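Local coordinates for hypothetical protein BP2299 (PDB 2FQP) that is of unknown function but carries a cupin domain that binds a zinc ion through three histidines, at residues A[50-55]-A[77-82]; A[5-10]-A[29-34]. All coordinates share one frame; numbering follows the deposited sequence.

Interaction 1: A[50-55]-A[77-82]; sequences LLLETP and HNVINP. With ZN (zinc ion), chain E.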
loop_
_atom_site.group_PDB
_atom_site.type_symbol
_atom_site.label_atom_id
_atom_site.label_comp_id
_atom_site.label_asym_id
_atom_site.label_seq_id
_atom_site.Cartn_x
_atom_site.Cartn_y
_atom_site.Cartn_z
ATOM N N LEU A 50 -1.976 -11.919 11.475
ATOM C CA LEU A 50 -0.903 -11.366 12.263
ATOM C C LEU A 50 -1.334 -11.463 13.705
ATOM O O LEU A 50 -2.536 -11.426 13.992
ATOM C CB LEU A 50 -0.626 -9.902 11.912
ATOM C CG LEU A 50 0.143 -9.646 10.607
ATOM C CD1 LEU A 50 0.421 -8.190 10.539
ATOM C CD2 LEU A 50 1.401 -10.450 10.460
ATOM N N LEU A 51 -0.355 -11.610 14.598
ATOM C CA LEU A 51 -0.636 -11.694 16.011
ATOM C C LEU A 51 -0.174 -10.370 16.583
ATOM O O LEU A 51 1.003 -10.011 16.436
ATOM C CB LEU A 51 0.107 -12.880 16.626
ATOM C CG LEU A 51 -0.016 -13.066 18.139
ATOM C CD1 LEU A 51 -1.459 -13.172 18.543
ATOM C CD2 LEU A 51 0.735 -14.315 18.567
ATOM N N LEU A 52 -1.095 -9.627 17.176
ATOM C CA LEU A 52 -0.780 -8.291 17.701
ATOM C C LEU A 52 -0.764 -8.320 19.215
ATOM O O LEU A 52 -1.765 -8.667 19.854
ATOM C CB LEU A 52 -1.778 -7.256 17.211
ATOM C CG LEU A 52 -2.034 -7.208 15.710
ATOM C CD1 LEU A 52 -3.285 -6.369 15.409
ATOM C CD2 LEU A 52 -0.807 -6.671 15.019
ATOM N N GLU A 53 0.391 -7.981 19.787
ATOM C CA GLU A 53 0.566 -7.930 21.265
ATOM C C GLU A 53 0.538 -6.491 21.709
ATOM O O GLU A 53 1.320 -5.686 21.246
ATOM C CB GLU A 53 1.899 -8.526 21.660
ATOM C CG GLU A 53 1.988 -9.998 21.298
ATOM C CD GLU A 53 3.241 -10.695 21.822
ATOM O OE1 GLU A 53 4.352 -10.098 21.825
ATOM O OE2 GLU A 53 3.112 -11.877 22.188
ATOM N N THR A 54 -0.403 -6.168 22.564
ATOM C CA THR A 54 -0.561 -4.832 23.061
ATOM C C THR A 54 -0.511 -4.947 24.564
ATOM O O THR A 54 -0.460 -6.051 25.117
ATOM C CB THR A 54 -1.897 -4.249 22.570
ATOM O OG1 THR A 54 -2.973 -5.054 23.070
ATOM C CG2 THR A 54 -1.937 -4.242 21.072
ATOM N N PRO A 55 -0.412 -3.811 25.246
ATOM C CA PRO A 55 -0.335 -3.860 26.686
ATOM C C PRO A 55 -1.443 -4.709 27.357
ATOM O O PRO A 55 -1.190 -5.343 28.357
ATOM C CB PRO A 55 -0.440 -2.386 27.075
ATOM C CG PRO A 55 0.198 -1.661 25.971
ATOM C CD PRO A 55 -0.302 -2.428 24.734
ATOM N N HIS A 77 2.859 -1.611 20.317
ATOM C CA HIS A 77 2.680 -3.044 20.174
ATOM C C HIS A 77 3.911 -3.781 19.652
ATOM O O HIS A 77 4.893 -3.170 19.267
ATOM C CB HIS A 77 1.503 -3.332 19.224
ATOM C CG HIS A 77 1.695 -2.824 17.827
ATOM N ND1 HIS A 77 0.679 -2.880 16.893
ATOM C CD2 HIS A 77 2.747 -2.250 17.202
ATOM C CE1 HIS A 77 1.106 -2.393 15.746
ATOM N NE2 HIS A 77 2.353 -1.990 15.900
ATOM N N ASN A 78 3.805 -5.109 19.676
ATOM C CA ASN A 78 4.705 -6.022 19.049
ATOM C C ASN A 78 3.854 -6.777 18.025
ATOM O O ASN A 78 2.733 -7.161 18.302
ATOM C CB ASN A 78 5.353 -6.995 20.029
ATOM C CG ASN A 78 6.284 -8.007 19.320
ATOM O OD1 ASN A 78 6.998 -7.634 18.410
ATOM N ND2 ASN A 78 6.224 -9.294 19.730
ATOM N N VAL A 79 4.381 -6.971 16.828
ATOM C CA VAL A 79 3.624 -7.638 15.803
ATOM C C VAL A 79 4.373 -8.883 15.381
ATOM O O VAL A 79 5.528 -8.795 15.081
ATOM C CB VAL A 79 3.499 -6.747 14.545
ATOM C CG1 VAL A 79 2.767 -7.461 13.428
ATOM C CG2 VAL A 79 2.761 -5.477 14.884
ATOM N N ILE A 80 3.668 -9.990 15.302
ATOM C CA ILE A 80 4.237 -11.296 15.068
ATOM C C ILE A 80 3.560 -11.948 13.872
ATOM O O ILE A 80 2.338 -11.878 13.710
ATOM C CB ILE A 80 4.061 -12.223 16.312
ATOM C CG1 ILE A 80 4.903 -11.739 17.494
ATOM C CG2 ILE A 80 4.453 -13.675 16.016
ATOM C CD1 ILE A 80 4.442 -12.338 18.821
ATOM N N ASN A 81 4.352 -12.615 13.039
ATOM C CA ASN A 81 3.863 -13.451 11.953
ATOM C C ASN A 81 3.799 -14.913 12.448
ATOM O O ASN A 81 4.837 -15.569 12.531
ATOM C CB ASN A 81 4.829 -13.387 10.773
ATOM C CG ASN A 81 4.457 -14.321 9.669
ATOM O OD1 ASN A 81 3.302 -14.763 9.558
ATOM N ND2 ASN A 81 5.435 -14.630 8.806
ATOM N N PRO A 82 2.598 -15.412 12.750
ATOM C CA PRO A 82 2.501 -16.748 13.346
ATOM C C PRO A 82 2.522 -17.888 12.314
ATOM O O PRO A 82 2.394 -19.063 12.684
ATOM C CB PRO A 82 1.144 -16.698 14.018
ATOM C CG PRO A 82 0.312 -15.856 13.093
ATOM C CD PRO A 82 1.258 -14.782 12.592
HETATM ZN ZN ZN E . 3.739 -1.224 14.248
HETATM O O HOH W 1 5.254 -1.100 12.402
HETATM O O HOH W 2 4.422 -3.202 13.376
HETATM O O HOH W 3 2.625 -1.598 12.586
#
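L51 and I80 pair their backbones in both directions: L51 N gives a bond to I80 O at 2.8 Å, and I80 N returns one to L51 O. Two residues on, E53 N reaches N78 O at 2.9 Å while N78 N bonds E53 O. Between these hydrogen-bonded pairs sits the non-hydrogen-bonded pair L52 and V79; L52 bonds the backbone of V59, while V79 N bonds T31 OG1 and V79 also pairs with the T31 backbone. This is the antiparallel pairing of strands 48-54 and 76-80 in the double-stranded beta-helix of the cupin fold. On the face carrying L51, E53, N78 and I80, N78 ND2 donates to E53 OE1 at 2.9 Å, straight and in its own amide plane, but arriving from above the carboxylate; ND2 also bonds E30 OE1, so two carboxylates share one amide nitrogen. I80 CD1 lies 3.6 Å from E53 CD, an apolar neighbour to the charged group. On the other face L52 CD2 packs 3.8 Å from V79 CG2, which itself lies over the centre of one face of the H77 ring. H77 NE2 binds the zinc at 2.3 Å, with H34, H36 and three waters completing its shell.

Interaction 2: A[5-10]-A[29-34]; sequences PGAIPT and GETGWH. With ZN (zinc ion), chain E.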
loop_
_atom_site.group_PDB
_atom_site.type_symbol
_atom_site.label_atom_id
_atom_site.label_comp_id
_atom_site.label_asym_id
_atom_site.label_seq_id
_atom_site.Cartn_x
_atom_site.Cartn_y
_atom_site.Cartn_z
ATOM N N PRO A 5 12.838 -14.529 15.018
ATOM C CA PRO A 5 13.589 -13.763 14.032
ATOM C C PRO A 5 13.013 -12.344 13.845
ATOM O O PRO A 5 11.836 -12.130 14.068
ATOM C CB PRO A 5 13.448 -14.602 12.758
ATOM C CG PRO A 5 12.303 -15.539 12.995
ATOM C CD PRO A 5 12.229 -15.746 14.466
ATOM N N GLY A 6 13.848 -11.389 13.468
ATOM C CA GLY A 6 13.394 -10.030 13.235
ATOM C C GLY A 6 12.722 -9.884 11.878
ATOM O O GLY A 6 13.184 -10.427 10.847
ATOM N N ALA A 7 11.635 -9.114 11.857
ATOM C CA ALA A 7 11.090 -8.599 10.613
ATOM C C ALA A 7 12.052 -7.553 10.032
ATOM O O ALA A 7 12.678 -6.782 10.770
ATOM C CB ALA A 7 9.648 -7.993 10.832
ATOM N N ILE A 8 12.156 -7.528 8.709
ATOM C CA ILE A 8 13.156 -6.714 8.034
ATOM C C ILE A 8 12.500 -5.536 7.356
ATOM O O ILE A 8 11.636 -5.732 6.484
ATOM C CB ILE A 8 13.949 -7.461 6.982
ATOM C CG1 ILE A 8 14.637 -8.695 7.604
ATOM C CG2 ILE A 8 14.968 -6.481 6.331
ATOM C CD1 ILE A 8 13.802 -9.972 7.455
ATOM N N PRO A 9 12.887 -4.314 7.767
ATOM C CA PRO A 9 12.336 -3.109 7.118
ATOM C C PRO A 9 13.192 -2.632 5.943
ATOM O O PRO A 9 14.418 -2.602 6.068
ATOM C CB PRO A 9 12.351 -2.089 8.244
ATOM C CG PRO A 9 13.547 -2.519 9.121
ATOM C CD PRO A 9 13.782 -3.978 8.890
ATOM N N THR A 10 12.559 -2.327 4.804
ATOM C CA THR A 10 13.210 -1.637 3.701
ATOM C C THR A 10 12.468 -0.343 3.402
ATOM O O THR A 10 11.289 -0.378 3.051
ATOM C CB THR A 10 13.235 -2.503 2.464
ATOM O OG1 THR A 10 13.938 -3.712 2.783
ATOM C CG2 THR A 10 13.913 -1.779 1.312
ATOM N N GLY A 29 8.282 -14.579 12.682
ATOM C CA GLY A 29 9.094 -13.404 12.922
ATOM C C GLY A 29 8.296 -12.327 13.635
ATOM O O GLY A 29 7.074 -12.376 13.660
ATOM N N GLU A 30 9.002 -11.352 14.193
ATOM C CA GLU A 30 8.357 -10.216 14.898
ATOM C C GLU A 30 9.071 -8.867 14.727
ATOM O O GLU A 30 10.251 -8.799 14.426
ATOM C CB GLU A 30 8.243 -10.517 16.400
ATOM C CG GLU A 30 9.598 -10.516 17.098
ATOM C CD GLU A 30 9.533 -10.889 18.580
ATOM O OE1 GLU A 30 8.413 -11.125 19.111
ATOM O OE2 GLU A 30 10.624 -10.977 19.176
ATOM N N THR A 31 8.349 -7.784 14.995
ATOM C CA THR A 31 8.929 -6.435 14.976
ATOM C C THR A 31 9.786 -6.063 16.159
ATOM O O THR A 31 10.697 -5.215 16.022
ATOM C CB THR A 31 7.844 -5.337 14.881
ATOM O OG1 THR A 31 6.862 -5.571 15.893
ATOM C CG2 THR A 31 7.197 -5.360 13.528
ATOM N N GLY A 32 9.456 -6.636 17.317
ATOM C CA GLY A 32 9.846 -6.098 18.624
ATOM C C GLY A 32 8.867 -5.002 18.982
ATOM O O GLY A 32 8.161 -4.466 18.108
ATOM N N TRP A 33 8.786 -4.682 20.255
ATOM C CA TRP A 33 7.909 -3.615 20.691
ATOM C C TRP A 33 8.370 -2.291 20.087
ATOM O O TRP A 33 9.548 -2.011 20.018
ATOM C CB TRP A 33 7.925 -3.502 22.207
ATOM C CG TRP A 33 6.738 -2.776 22.762
ATOM C CD1 TRP A 33 6.621 -1.435 22.996
ATOM C CD2 TRP A 33 5.499 -3.368 23.164
ATOM N NE1 TRP A 33 5.371 -1.150 23.522
ATOM C CE2 TRP A 33 4.678 -2.328 23.659
ATOM C CE3 TRP A 33 5.022 -4.674 23.197
ATOM C CZ2 TRP A 33 3.391 -2.555 24.125
ATOM C CZ3 TRP A 33 3.715 -4.896 23.689
ATOM C CH2 TRP A 33 2.937 -3.844 24.132
ATOM N N HIS A 34 7.414 -1.462 19.731
ATOM C CA HIS A 34 7.657 -0.133 19.198
ATOM C C HIS A 34 6.424 0.759 19.425
ATOM O O HIS A 34 5.312 0.268 19.679
ATOM C CB HIS A 34 8.023 -0.213 17.707
ATOM C CG HIS A 34 6.973 -0.838 16.849
ATOM N ND1 HIS A 34 6.782 -2.204 16.820
ATOM C CD2 HIS A 34 6.059 -0.308 15.995
ATOM C CE1 HIS A 34 5.808 -2.489 15.964
ATOM N NE2 HIS A 34 5.365 -1.362 15.440
HETATM ZN ZN ZN E . 3.739 -1.224 14.248
HETATM O O HOH W 1 5.254 -1.100 12.402
HETATM O O HOH W 2 4.422 -3.202 13.376
HETATM O O HOH W 3 2.625 -1.598 12.586
#
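P5 and A7 hold E30 by its two backbone groups, a single beta bridge centred on G6 and E30 at the edge of a cupin fold, where the N-terminal segment meets the loop leading to the zinc. E30 N donates to P5 O at 2.9 Å, and A7 N donates to E30 O at the same length. Side chains add little: P5 CG rests 3.9 Å from G29 CA, and the methyl carbon CB of A7 lies 3.7 Å from E30 O. The side chain of E30 sets off away from 5-10. With chi1 at 70° its CG is tucked between backbone N and carbonyl carbon, and the chain runs extended from there, carrying OE1 to a hydrogen bond with N78 ND2 on strand 76-80. T31 also starts away from 5-10, though T31 CG2 comes within 4.5 Å of A7 CB; its hydroxyl donates to G32 O at 2.8 Å and accepts from V79 N. G32 has a positive phi (82°), which favours glycine. G32 O takes a second bond, from H34 ND1, with the oxygen lying in the plane of the imidazole. That grip, with the metal bond, fixes the rotation of the ring and probably makes it a better electron donor. The opposite nitrogen, H34 NE2, binds the zinc ion at 2.0 Å.

In the fold
From the N terminus, 5-10 leads into strand 8-14; the chain then runs through strand 18-25 before 29-34 returns to 5-10, so interaction 2 closes the first loop. Past the zinc-binding H34 and H36, the chain reaches strand 48-54, and 77-82 comes back onto 50-55 after strands 57-63 and 69-71, closing interaction 1. The loops follow in series, neither nested nor crossed, with centres about 10 Å apart. Segments 29-34 and 77-82 join them laterally: N81 N lies 2.8 Å from G29 O, a probable hydrogen bond. Interaction 2 joins the lead-in to strand 8-14, in the five-stranded sheet, to the loop before strand 34-35 of the four-stranded one; both contacts supply a zinc-binding histidine.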